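Local coordinates for protein AgaA (PDB 6HLX) that binds the opine agropinic acid in the periplasm as the solute-binding protein of an ABC transporter that imports it into Agrobacterium, at residues 182-188 against 480-485; 237-241 against 378-382; 451-456 against 471-476. One frame throughout, in Å; residues are numbered along the deposited sequence.

Contact 1. Residues 182-188 against 480-485. With ACT (acetate ion), chain K; SO4 (sulfate ion), chain T.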
loop_
_atom_site.group_PDB
_atom_site.type_symbol
_atom_site.label_atom_id
_atom_site.label_comp_id
_atom_site.label_asym_id
_atom_site.label_seq_id
_atom_site.Cartn_x
_atom_site.Cartn_y
_atom_site.Cartn_z
ATOM N N LYS A 182 23.797 9.628 -1.932
ATOM C CA LYS A 182 24.432 8.379 -1.490
ATOM C C LYS A 182 25.570 8.013 -2.426
ATOM O O LYS A 182 25.369 7.931 -3.643
ATOM C CB LYS A 182 23.417 7.233 -1.421
ATOM C CG LYS A 182 22.308 7.461 -0.410
ATOM C CD LYS A 182 21.399 6.255 -0.300
ATOM C CE LYS A 182 20.224 6.532 0.623
ATOM N NZ LYS A 182 19.343 5.329 0.790
ATOM N N LYS A 183 26.784 7.809 -1.866
ATOM C CA LYS A 183 27.971 7.457 -2.653
ATOM C C LYS A 183 27.758 6.121 -3.392
ATOM O O LYS A 183 27.257 5.165 -2.804
ATOM C CB LYS A 183 29.195 7.369 -1.713
ATOM C CG LYS A 183 30.524 7.322 -2.459
ATOM C CD LYS A 183 31.685 6.979 -1.528
ATOM C CE LYS A 183 33.041 7.346 -2.102
ATOM N NZ LYS A 183 33.377 6.582 -3.335
ATOM N N GLY A 184 28.084 6.103 -4.678
ATOM C CA GLY A 184 27.973 4.917 -5.525
ATOM C C GLY A 184 26.559 4.489 -5.851
ATOM O O GLY A 184 26.338 3.364 -6.321
ATOM N N LYS A 185 25.575 5.350 -5.551
ATOM C CA LYS A 185 24.202 4.995 -5.857
ATOM C C LYS A 185 23.538 6.052 -6.741
ATOM O O LYS A 185 23.812 7.243 -6.589
ATOM C CB LYS A 185 23.384 4.796 -4.572
ATOM C CG LYS A 185 23.886 3.642 -3.710
ATOM C CD LYS A 185 22.934 3.409 -2.539
ATOM C CE LYS A 185 23.459 2.358 -1.585
ATOM N NZ LYS A 185 22.387 1.916 -0.656
ATOM N N PRO A 186 22.613 5.635 -7.624
ATOM C CA PRO A 186 22.294 4.232 -7.965
ATOM C C PRO A 186 23.416 3.624 -8.820
ATOM O O PRO A 186 24.305 4.347 -9.279
ATOM C CB PRO A 186 20.993 4.362 -8.752
ATOM C CG PRO A 186 21.140 5.700 -9.475
ATOM C CD PRO A 186 21.921 6.589 -8.517
ATOM N N ASP A 187 23.390 2.304 -9.032
ATOM C CA ASP A 187 24.406 1.675 -9.872
ATOM C C ASP A 187 24.004 1.741 -11.357
ATOM O O ASP A 187 24.863 1.904 -12.236
ATOM C CB ASP A 187 24.651 0.219 -9.452
ATOM C CG ASP A 187 25.937 -0.301 -10.078
ATOM O OD1 ASP A 187 27.025 0.125 -9.636
ATOM O OD2 ASP A 187 25.850 -1.081 -11.047
ATOM N N LEU A 188 22.688 1.603 -11.631
ATOM C CA LEU A 188 22.172 1.631 -12.998
ATOM C C LEU A 188 22.191 3.025 -13.600
ATOM O O LEU A 188 21.945 4.007 -12.905
ATOM C CB LEU A 188 20.721 1.094 -13.016
ATOM C CG LEU A 188 20.547 -0.373 -12.575
ATOM C CD1 LEU A 188 19.071 -0.671 -12.212
ATOM C CD2 LEU A 188 21.005 -1.327 -13.685
ATOM N N ILE A 480 15.632 -0.360 -6.074
ATOM C CA ILE A 480 16.230 -0.166 -7.414
ATOM C C ILE A 480 17.566 0.605 -7.323
ATOM O O ILE A 480 18.404 0.481 -8.209
ATOM C CB ILE A 480 15.223 0.509 -8.397
ATOM C CG1 ILE A 480 15.622 0.286 -9.913
ATOM C CG2 ILE A 480 14.995 1.998 -8.080
ATOM C CD1 ILE A 480 15.343 -1.171 -10.432
ATOM N N GLU A 481 17.766 1.396 -6.256
ATOM C CA GLU A 481 19.026 2.143 -6.126
ATOM C C GLU A 481 20.230 1.229 -5.858
ATOM O O GLU A 481 21.368 1.681 -5.963
ATOM C CB GLU A 481 18.923 3.224 -5.045
ATOM C CG GLU A 481 18.824 2.698 -3.617
ATOM C CD GLU A 481 18.871 3.787 -2.560
ATOM O OE1 GLU A 481 19.047 4.964 -2.934
ATOM O OE2 GLU A 481 18.746 3.467 -1.359
ATOM N N ASN A 482 19.975 -0.022 -5.436
ATOM C CA ASN A 482 21.029 -1.006 -5.139
ATOM C C ASN A 482 21.153 -2.053 -6.236
ATOM O O ASN A 482 21.997 -2.946 -6.144
ATOM C CB ASN A 482 20.651 -1.756 -3.865
ATOM C CG ASN A 482 20.480 -0.867 -2.662
ATOM O OD1 ASN A 482 21.217 0.109 -2.471
ATOM N ND2 ASN A 482 19.517 -1.211 -1.822
ATOM N N THR A 483 20.229 -2.027 -7.188
ATOM C CA THR A 483 20.157 -3.045 -8.236
ATOM C C THR A 483 21.295 -2.898 -9.240
ATOM O O THR A 483 21.657 -1.782 -9.604
ATOM C CB THR A 483 18.764 -3.020 -8.864
ATOM O OG1 THR A 483 17.794 -3.143 -7.795
ATOM C CG2 THR A 483 18.564 -4.144 -9.896
ATOM N N LYS A 484 21.846 -4.030 -9.676
ATOM C CA LYS A 484 22.919 -4.083 -10.683
ATOM C C LYS A 484 22.537 -5.124 -11.724
ATOM O O LYS A 484 21.777 -6.048 -11.426
ATOM C CB LYS A 484 24.257 -4.491 -10.037
ATOM C CG LYS A 484 24.702 -3.594 -8.885
ATOM C CD LYS A 484 26.093 -3.958 -8.393
ATOM C CE LYS A 484 26.519 -3.041 -7.272
ATOM N NZ LYS A 484 27.981 -3.144 -6.978
ATOM N N ILE A 485 23.076 -4.988 -12.940
ATOM C CA ILE A 485 22.778 -5.945 -13.986
ATOM C C ILE A 485 24.060 -6.173 -14.771
ATOM O O ILE A 485 24.794 -5.223 -15.071
ATOM C CB ILE A 485 21.573 -5.484 -14.864
ATOM C CG1 ILE A 485 21.057 -6.636 -15.741
ATOM C CG2 ILE A 485 21.860 -4.194 -15.679
ATOM C CD1 ILE A 485 19.697 -6.388 -16.307
HETATM C C ACT K . 22.066 3.012 2.493
HETATM O O ACT K . 22.254 1.776 2.418
HETATM O OXT ACT K . 20.966 3.584 2.296
HETATM C CH3 ACT K . 23.285 3.894 2.851
HETATM S S SO4 T . 29.659 9.259 -6.319
HETATM O O1 SO4 T . 30.130 9.760 -7.613
HETATM O O2 SO4 T . 30.807 8.874 -5.494
HETATM O O3 SO4 T . 28.908 10.315 -5.648
HETATM O O4 SO4 T . 28.798 8.095 -6.533
HETATM O O HOH W 1 24.749 -2.550 -13.077
HETATM O O HOH W 2 20.933 0.772 -9.357
#
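Lys-182 and Lys-185 reach from the type II turn they bracket to Glu-481 and Asn-482, and each ammonium has an oxygen to meet. NZ of Lys-182 forms a salt bridge of 2.9 Å with OE2 of Glu-481, on the syn lone pair of that oxygen, the two side chains crossing at about a right angle. Glu-481 is buried, so its other oxygen also needs partners: OE1 accepts a hydrogen bond from Tyr-180 and forms a salt bridge with Arg-34. Lys-182 also makes a salt bridge with Glu-48 and meets an acetate ion probably left from crystallisation. NZ of Lys-185 gives its hydrogen bond to OD1 of Asn-482 (2.8 Å), arriving in the carbonyl plane; both lysines run extended beyond CG, which gives them the length to span the gap. Nearer the backbone, O of Glu-481 receives a CA-H...O contact from CA of Pro-186 (3.4 Å), which follows a cis peptide bond.

Farther along, waters do the joining. One donates to O of Ile-480 and to O of Thr-483 (2.7 Å from its oxygen to the latter) while accepting from N of Leu-188, so three backbone groups are satisfied by one molecule. A second donates to OD2 of Asp-187 and accepts from N of Ile-485. The methylenes of Lys-484 lie against the Asp-187 carboxylate, CG being 3.5 Å from OD2. Leu-188 supplies the apolar part, its CD2 resting 3.6 Å from CG2 of Ile-485.

The chemistry is thus that of a partly buried ionic network: the negative charge of Glu-481 is probably well neutralised by the cations around it. No backbone hydrogen bond crosses, and two waters link the segments, one between backbone groups, the other from a carboxylate to an N-H.

Contact 2. Residues 237-241 against 378-382. With G9Z (agropinic acid), chain E; EDO (1,2-ethanediol), chain B.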
loop_
_atom_site.group_PDB
_atom_site.type_symbol
_atom_site.label_atom_id
_atom_site.label_comp_id
_atom_site.label_asym_id
_atom_site.label_seq_id
_atom_site.Cartn_x
_atom_site.Cartn_y
_atom_site.Cartn_z
ATOM N N THR A 237 5.332 -13.045 1.582
ATOM C CA THR A 237 3.971 -13.460 1.988
ATOM C C THR A 237 3.330 -12.380 2.886
ATOM O O THR A 237 2.702 -12.710 3.911
ATOM C CB THR A 237 3.993 -14.773 2.757
ATOM O OG1 THR A 237 4.863 -14.603 3.878
ATOM C CG2 THR A 237 4.377 -15.943 1.908
ATOM N N GLY A 238 3.435 -11.128 2.463
ATOM C CA GLY A 238 2.970 -9.963 3.213
ATOM C C GLY A 238 1.518 -9.546 3.079
ATOM O O GLY A 238 0.890 -9.261 4.107
ATOM N N PRO A 239 0.958 -9.451 1.854
ATOM C CA PRO A 239 -0.416 -8.932 1.738
ATOM C C PRO A 239 -1.496 -9.925 2.093
ATOM O O PRO A 239 -1.271 -11.136 2.132
ATOM C CB PRO A 239 -0.536 -8.499 0.259
ATOM C CG PRO A 239 0.901 -8.597 -0.330
ATOM C CD PRO A 239 1.548 -9.681 0.512
ATOM N N PHE A 240 -2.690 -9.389 2.328
ATOM C CA PHE A 240 -3.871 -10.205 2.601
ATOM C C PHE A 240 -4.959 -9.857 1.562
ATOM O O PHE A 240 -4.920 -8.778 0.937
ATOM C CB PHE A 240 -4.398 -9.974 4.041
ATOM C CG PHE A 240 -4.480 -8.517 4.457
ATOM C CD1 PHE A 240 -5.493 -7.688 3.970
ATOM C CD2 PHE A 240 -3.555 -7.977 5.342
ATOM C CE1 PHE A 240 -5.549 -6.332 4.334
ATOM C CE2 PHE A 240 -3.628 -6.626 5.723
ATOM C CZ PHE A 240 -4.617 -5.808 5.208
ATOM N N MET A 241 -5.924 -10.761 1.406
ATOM C CA MET A 241 -7.126 -10.580 0.580
ATOM C C MET A 241 -8.311 -10.510 1.525
ATOM O O MET A 241 -8.408 -11.305 2.460
ATOM C CB MET A 241 -7.354 -11.744 -0.414
ATOM C CG MET A 241 -6.254 -11.879 -1.469
ATOM S SD MET A 241 -6.030 -10.417 -2.490
ATOM C CE MET A 241 -7.569 -10.388 -3.363
ATOM N N GLY A 378 -7.044 -6.122 -1.643
ATOM C CA GLY A 378 -5.747 -6.783 -1.782
ATOM C C GLY A 378 -4.768 -5.778 -1.222
ATOM O O GLY A 378 -4.498 -4.768 -1.870
ATOM N N SER A 379 -4.344 -5.938 0.043
ATOM C CA SER A 379 -3.581 -4.851 0.661
ATOM C C SER A 379 -2.723 -5.294 1.818
ATOM O O SER A 379 -2.489 -6.491 1.987
ATOM C CB SER A 379 -4.516 -3.711 1.081
ATOM O OG SER A 379 -3.792 -2.487 1.181
ATOM N N LEU A 380 -2.185 -4.325 2.566
ATOM C CA LEU A 380 -1.276 -4.633 3.689
ATOM C C LEU A 380 -1.196 -3.411 4.572
ATOM O O LEU A 380 -1.738 -2.354 4.204
ATOM C CB LEU A 380 0.124 -5.009 3.145
ATOM C CG LEU A 380 0.628 -4.317 1.871
ATOM C CD1 LEU A 380 0.868 -2.808 2.076
ATOM C CD2 LEU A 380 1.927 -4.976 1.386
ATOM N N GLY A 381 -0.592 -3.559 5.742
ATOM C CA GLY A 381 -0.398 -2.405 6.612
ATOM C C GLY A 381 0.588 -1.477 5.917
ATOM O O GLY A 381 1.597 -1.923 5.352
ATOM N N GLU A 382 0.263 -0.192 5.881
ATOM C CA GLU A 382 1.093 0.783 5.125
ATOM C C GLU A 382 2.376 1.188 5.840
ATOM O O GLU A 382 3.254 1.800 5.238
ATOM C CB GLU A 382 0.259 2.007 4.750
ATOM C CG GLU A 382 -0.929 1.673 3.842
ATOM C CD GLU A 382 -0.600 1.315 2.394
ATOM O OE1 GLU A 382 0.591 1.331 1.985
ATOM O OE2 GLU A 382 -1.567 0.991 1.670
HETATM O OAM G9Z E . -1.990 -1.659 -6.796
HETATM C CAB G9Z E . -2.588 -2.743 -6.751
HETATM C CAC G9Z E . -2.892 -3.494 -7.904
HETATM C CB G9Z E . -3.620 -4.779 -7.402
HETATM C CA G9Z E . -3.837 -4.555 -5.915
HETATM C C G9Z E . -3.365 -5.669 -5.151
HETATM O O G9Z E . -2.143 -5.718 -4.841
HETATM N N G9Z E . -3.126 -3.266 -5.633
HETATM C CAG G9Z E . -2.937 -2.686 -4.248
HETATM C CAH G9Z E . -4.206 -1.962 -3.796
HETATM O OAP G9Z E . -5.232 -2.950 -3.702
HETATM C CAI G9Z E . -4.038 -1.260 -2.446
HETATM O OAQ G9Z E . -2.752 -0.590 -2.419
HETATM C CAJ G9Z E . -5.134 -0.164 -2.223
HETATM O OAR G9Z E . -4.929 0.468 -0.947
HETATM C CAK G9Z E . -6.606 -0.624 -2.364
HETATM O OAT G9Z E . -7.466 0.531 -2.417
HETATM C CAL G9Z E . -7.032 -1.601 -1.258
HETATM O OAS G9Z E . -8.364 -2.093 -1.522
HETATM O OXT G9Z E . -4.192 -6.573 -4.853
HETATM C C1 EDO B . 1.681 -13.258 8.100
HETATM O O1 EDO B . 2.445 -12.964 6.948
HETATM C C2 EDO B . 2.638 -13.638 9.247
HETATM O O2 EDO B . 1.871 -14.001 10.371
#
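Two neighbouring strands of the mixed sheet that contains 240-245 and 374-379 meet here at their ends, beside the agropinic acid pocket. Phe-240 and Ser-379 form an antiparallel hydrogen-bonded pair: N of Phe-240 donates to O of Ser-379 at 2.9 Å, and N of Ser-379 returns a bond of 3.0 Å to O of Phe-240. Both are fairly straight, with N-H...O angles of 163° and 160°. The next pair, Met-241 with Gly-378, is non-hydrogen-bonded, and CA of Gly-378 makes a CA-H...O contact with O of Phe-240.

The Phe-240 ring folds back over its partner. Its CG sits between the backbone N and the carbonyl carbon (chi1 46°), which swings the ring across the neighbouring strand until O of Ser-379 stands 3.6 Å above the ring plane, over its centre. CE2 then reaches CA of Leu-380 at 3.7 Å, and Tyr-448 meets the ring edge-to-face. Beyond the pairing, Pro-239 and Leu-380 lie side by side, CG to CD2 at 4.1 Å; having no N-H to donate, proline is consistent with the end of pairing to this strand.

On the side of the sheet taken by Met-241, SD lies 3.7 Å from CA of Gly-378. Gly-378, with no side chain, leaves room for the ligand carboxylate and lets that sulfur lie close. The carbonyl of the same residue accepts a hydrogen bond from the ligand hydroxyl OAP (2.7 Å to O of Gly-378). OG of Ser-379, though near the ligand, is hydrogen-bonded to Tyr-392.

Adjacent strands of one lobe's sheet thus end at the ligand cleft, with O of Gly-378 facing the solute, as in the two-lobed fold of periplasmic binding proteins.

Contact 3. Residues 451-456 against 471-476. With G9Z (agropinic acid), chain E.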
loop_
_atom_site.group_PDB
_atom_site.type_symbol
_atom_site.label_atom_id
_atom_site.label_comp_id
_atom_site.label_asym_id
_atom_site.label_seq_id
_atom_site.Cartn_x
_atom_site.Cartn_y
_atom_site.Cartn_z
ATOM N N TRP A 451 -3.816 -14.867 3.496
ATOM C CA TRP A 451 -2.506 -14.224 3.324
ATOM C C TRP A 451 -2.076 -14.717 1.941
ATOM O O TRP A 451 -2.216 -15.923 1.637
ATOM C CB TRP A 451 -1.473 -14.758 4.323
ATOM C CG TRP A 451 -1.728 -14.353 5.733
ATOM C CD1 TRP A 451 -2.134 -15.160 6.754
ATOM C CD2 TRP A 451 -1.601 -13.031 6.283
ATOM N NE1 TRP A 451 -2.239 -14.429 7.919
ATOM C CE2 TRP A 451 -1.900 -13.125 7.663
ATOM C CE3 TRP A 451 -1.196 -11.789 5.758
ATOM C CZ2 TRP A 451 -1.874 -12.013 8.510
ATOM C CZ3 TRP A 451 -1.133 -10.688 6.610
ATOM C CH2 TRP A 451 -1.480 -10.807 7.967
ATOM N N ARG A 452 -1.558 -13.829 1.104
ATOM C CA ARG A 452 -1.132 -14.271 -0.235
ATOM C C ARG A 452 0.376 -14.115 -0.430
ATOM O O ARG A 452 1.012 -13.302 0.251
ATOM C CB ARG A 452 -1.878 -13.488 -1.341
ATOM C CG ARG A 452 -1.467 -12.016 -1.439
ATOM C CD ARG A 452 -2.200 -11.278 -2.556
ATOM N NE ARG A 452 -1.392 -10.179 -3.091
ATOM C CZ ARG A 452 -1.862 -8.968 -3.380
ATOM N NH1 ARG A 452 -3.141 -8.675 -3.168
ATOM N NH2 ARG A 452 -1.065 -8.051 -3.908
ATOM N N GLU A 453 0.927 -14.819 -1.425
ATOM C CA GLU A 453 2.328 -14.607 -1.815
ATOM C C GLU A 453 2.362 -13.371 -2.732
ATOM O O GLU A 453 1.425 -13.140 -3.513
ATOM C CB GLU A 453 2.859 -15.804 -2.611
ATOM C CG GLU A 453 2.999 -17.056 -1.762
ATOM C CD GLU A 453 3.794 -18.156 -2.430
ATOM O OE1 GLU A 453 3.904 -19.249 -1.831
ATOM O OE2 GLU A 453 4.305 -17.933 -3.553
ATOM N N GLN A 454 3.439 -12.594 -2.649
ATOM C CA GLN A 454 3.630 -11.401 -3.478
ATOM C C GLN A 454 5.053 -11.533 -3.986
ATOM O O GLN A 454 6.010 -11.355 -3.226
ATOM C CB GLN A 454 3.430 -10.125 -2.644
ATOM C CG GLN A 454 3.609 -8.832 -3.472
ATOM C CD GLN A 454 2.507 -8.622 -4.498
ATOM O OE1 GLN A 454 1.415 -9.174 -4.390
ATOM N NE2 GLN A 454 2.769 -7.806 -5.508
ATOM N N ASN A 455 5.196 -11.955 -5.245
ATOM C CA ASN A 455 6.514 -12.292 -5.755
ATOM C C ASN A 455 6.946 -11.410 -6.909
ATOM O O ASN A 455 6.107 -10.924 -7.679
ATOM C CB ASN A 455 6.493 -13.762 -6.227
ATOM C CG ASN A 455 6.081 -14.732 -5.127
ATOM O OD1 ASN A 455 6.454 -14.572 -3.970
ATOM N ND2 ASN A 455 5.293 -15.733 -5.443
ATOM N N TYR A 456 8.268 -11.205 -7.002
ATOM C CA TYR A 456 8.943 -10.571 -8.138
ATOM C C TYR A 456 9.710 -11.683 -8.836
ATOM O O TYR A 456 9.980 -12.747 -8.248
ATOM C CB TYR A 456 9.990 -9.526 -7.683
ATOM C CG TYR A 456 9.364 -8.236 -7.212
ATOM C CD1 TYR A 456 8.898 -8.101 -5.903
ATOM C CD2 TYR A 456 9.183 -7.163 -8.085
ATOM C CE1 TYR A 456 8.313 -6.918 -5.463
ATOM C CE2 TYR A 456 8.586 -5.976 -7.659
ATOM C CZ TYR A 456 8.147 -5.864 -6.345
ATOM O OH TYR A 456 7.513 -4.733 -5.894
ATOM N N PHE A 471 4.952 -6.532 5.232
ATOM C CA PHE A 471 4.125 -5.408 4.761
ATOM C C PHE A 471 4.859 -4.397 3.875
ATOM O O PHE A 471 4.212 -3.501 3.318
ATOM C CB PHE A 471 3.511 -4.675 5.977
ATOM C CG PHE A 471 2.293 -5.298 6.608
ATOM C CD1 PHE A 471 1.636 -6.372 6.001
ATOM C CD2 PHE A 471 1.801 -4.823 7.824
ATOM C CE1 PHE A 471 0.471 -6.917 6.575
ATOM C CE2 PHE A 471 0.649 -5.380 8.402
ATOM C CZ PHE A 471 -0.014 -6.409 7.767
ATOM N N LEU A 472 6.190 -4.493 3.754
ATOM C CA LEU A 472 6.944 -3.529 2.934
ATOM C C LEU A 472 7.053 -3.937 1.475
ATOM O O LEU A 472 7.686 -3.214 0.686
ATOM C CB LEU A 472 8.356 -3.309 3.511
ATOM C CG LEU A 472 8.386 -2.655 4.876
ATOM C CD1 LEU A 472 9.770 -2.611 5.395
ATOM C CD2 LEU A 472 7.805 -1.251 4.813
ATOM N N THR A 473 6.437 -5.077 1.079
ATOM C CA THR A 473 6.606 -5.549 -0.311
ATOM C C THR A 473 6.211 -4.511 -1.376
ATOM O O THR A 473 6.909 -4.410 -2.394
ATOM C CB THR A 473 5.922 -6.905 -0.555
ATOM O OG1 THR A 473 6.191 -7.342 -1.902
ATOM C CG2 THR A 473 4.405 -6.865 -0.308
ATOM N N PHE A 474 5.149 -3.723 -1.154
ATOM C CA PHE A 474 4.737 -2.729 -2.164
ATOM C C PHE A 474 5.726 -1.548 -2.315
ATOM O O PHE A 474 5.575 -0.742 -3.241
ATOM C CB PHE A 474 3.316 -2.218 -1.917
ATOM C CG PHE A 474 2.190 -3.225 -2.051
ATOM C CD1 PHE A 474 2.388 -4.448 -2.697
ATOM C CD2 PHE A 474 0.911 -2.926 -1.584
ATOM C CE1 PHE A 474 1.331 -5.355 -2.860
ATOM C CE2 PHE A 474 -0.140 -3.852 -1.721
ATOM C CZ PHE A 474 0.077 -5.055 -2.354
ATOM N N GLN A 475 6.697 -1.435 -1.373
ATOM C CA GLN A 475 7.730 -0.387 -1.418
ATOM C C GLN A 475 9.040 -0.919 -1.991
ATOM O O GLN A 475 10.053 -0.210 -1.950
ATOM C CB GLN A 475 7.978 0.201 -0.021
ATOM C CG GLN A 475 6.731 0.896 0.536
ATOM C CD GLN A 475 7.065 1.705 1.757
ATOM O OE1 GLN A 475 8.225 1.999 2.013
ATOM N NE2 GLN A 475 6.048 2.072 2.527
ATOM N N SER A 476 9.042 -2.153 -2.519
ATOM C CA SER A 476 10.262 -2.792 -3.049
ATOM C C SER A 476 10.981 -1.977 -4.123
ATOM O O SER A 476 12.207 -2.131 -4.287
ATOM C CB SER A 476 9.973 -4.198 -3.568
ATOM O OG SER A 476 9.515 -5.047 -2.528
HETATM O OAM G9Z E . -1.990 -1.659 -6.796
HETATM C CAB G9Z E . -2.588 -2.743 -6.751
HETATM C CAC G9Z E . -2.892 -3.494 -7.904
HETATM C CB G9Z E . -3.620 -4.779 -7.402
HETATM C CA G9Z E . -3.837 -4.555 -5.915
HETATM C C G9Z E . -3.365 -5.669 -5.151
HETATM O O G9Z E . -2.143 -5.718 -4.841
HETATM N N G9Z E . -3.126 -3.266 -5.633
HETATM C CAG G9Z E . -2.937 -2.686 -4.248
HETATM C CAH G9Z E . -4.206 -1.962 -3.796
HETATM O OAP G9Z E . -5.232 -2.950 -3.702
HETATM C CAI G9Z E . -4.038 -1.260 -2.446
HETATM O OAQ G9Z E . -2.752 -0.590 -2.419
HETATM C CAJ G9Z E . -5.134 -0.164 -2.223
HETATM O OAR G9Z E . -4.929 0.468 -0.947
HETATM C CAK G9Z E . -6.606 -0.624 -2.364
HETATM O OAT G9Z E . -7.466 0.531 -2.417
HETATM C CAL G9Z E . -7.032 -1.601 -1.258
HETATM O OAS G9Z E . -8.364 -2.093 -1.522
HETATM O OXT G9Z E . -4.192 -6.573 -4.853
HETATM O O HOH W 3 5.296 -6.073 -4.472
#
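The Phe-474 ring presents its edge to this contact: the amide carbon CD of Gln-454 and NH2 of Arg-452 both lie near the ring plane, with CE1 of Phe-474 3.8 Å from CD of Gln-454. The amide and ring planes stand 87° apart, so the two flat groups meet almost perpendicularly. Around the Arg-452 guanidinium, Gln-454 and the ligand oxygen O are likewise at the edge and in plane, while CZ of Phe-474 approaches obliquely. CE1 of Phe-471 comes to the edge of the Trp-451 indole, 4.1 Å from CZ3.

Gln-454 reaches the arginine by a bend at chi2 (69°). Its OE1 accepts from NE and, at 2.8 Å, from NH2 of Arg-452, a side-on grip by two nitrogens on one oxygen. NE comes in nearly along the amide C=O, whereas NH2 stands well above the carbonyl plane. NH2 of Arg-452, besides its bond to Gln-454, donates to ligand O at 2.7 Å (167° at the hydrogen), and NH1 of Arg-452 to OXT at 2.9 Å, an end-on pairing with the carboxylate.

No direct hydrogen bond crosses between 451-456 and 471-476. A water joins them instead, accepting from NE2 of Gln-454, donating to OG1 of Thr-473 at 3.0 Å, and bonded to OH of Tyr-456. OG1 of Thr-473 also hydrogen-bonds to Asn-467. CB of Ser-476 packs 3.4 Å from OH of Tyr-456.

Gln-454 therefore acts as a second-shell residue: its oxygen fixes the rotation of the guanidinium and its nitrogen is tied to water, leaving Arg-452 oriented to pair with the ligand carboxylate, whose negative charge it probably balances.

Contacts 2 and 3 belong to one region, their centres about 7 Å apart, and both touch agropinic acid: contact 3 supplies Arg-452, contact 2 a backbone carbonyl. They are also joined directly: O of Pro-239 is 2.9 Å from N of Arg-452, a probable hydrogen bond, and Phe-471 packs on Gly-238, Leu-380 and Gly-381. Contact 1 stands apart, its centre about 28 Å from that of contact 2 and 21 Å from that of contact 3, and lies near a zinc ion beside Ile-485. The chain nevertheless links it to contact 3, for 480-485 follows shortly after 471-476.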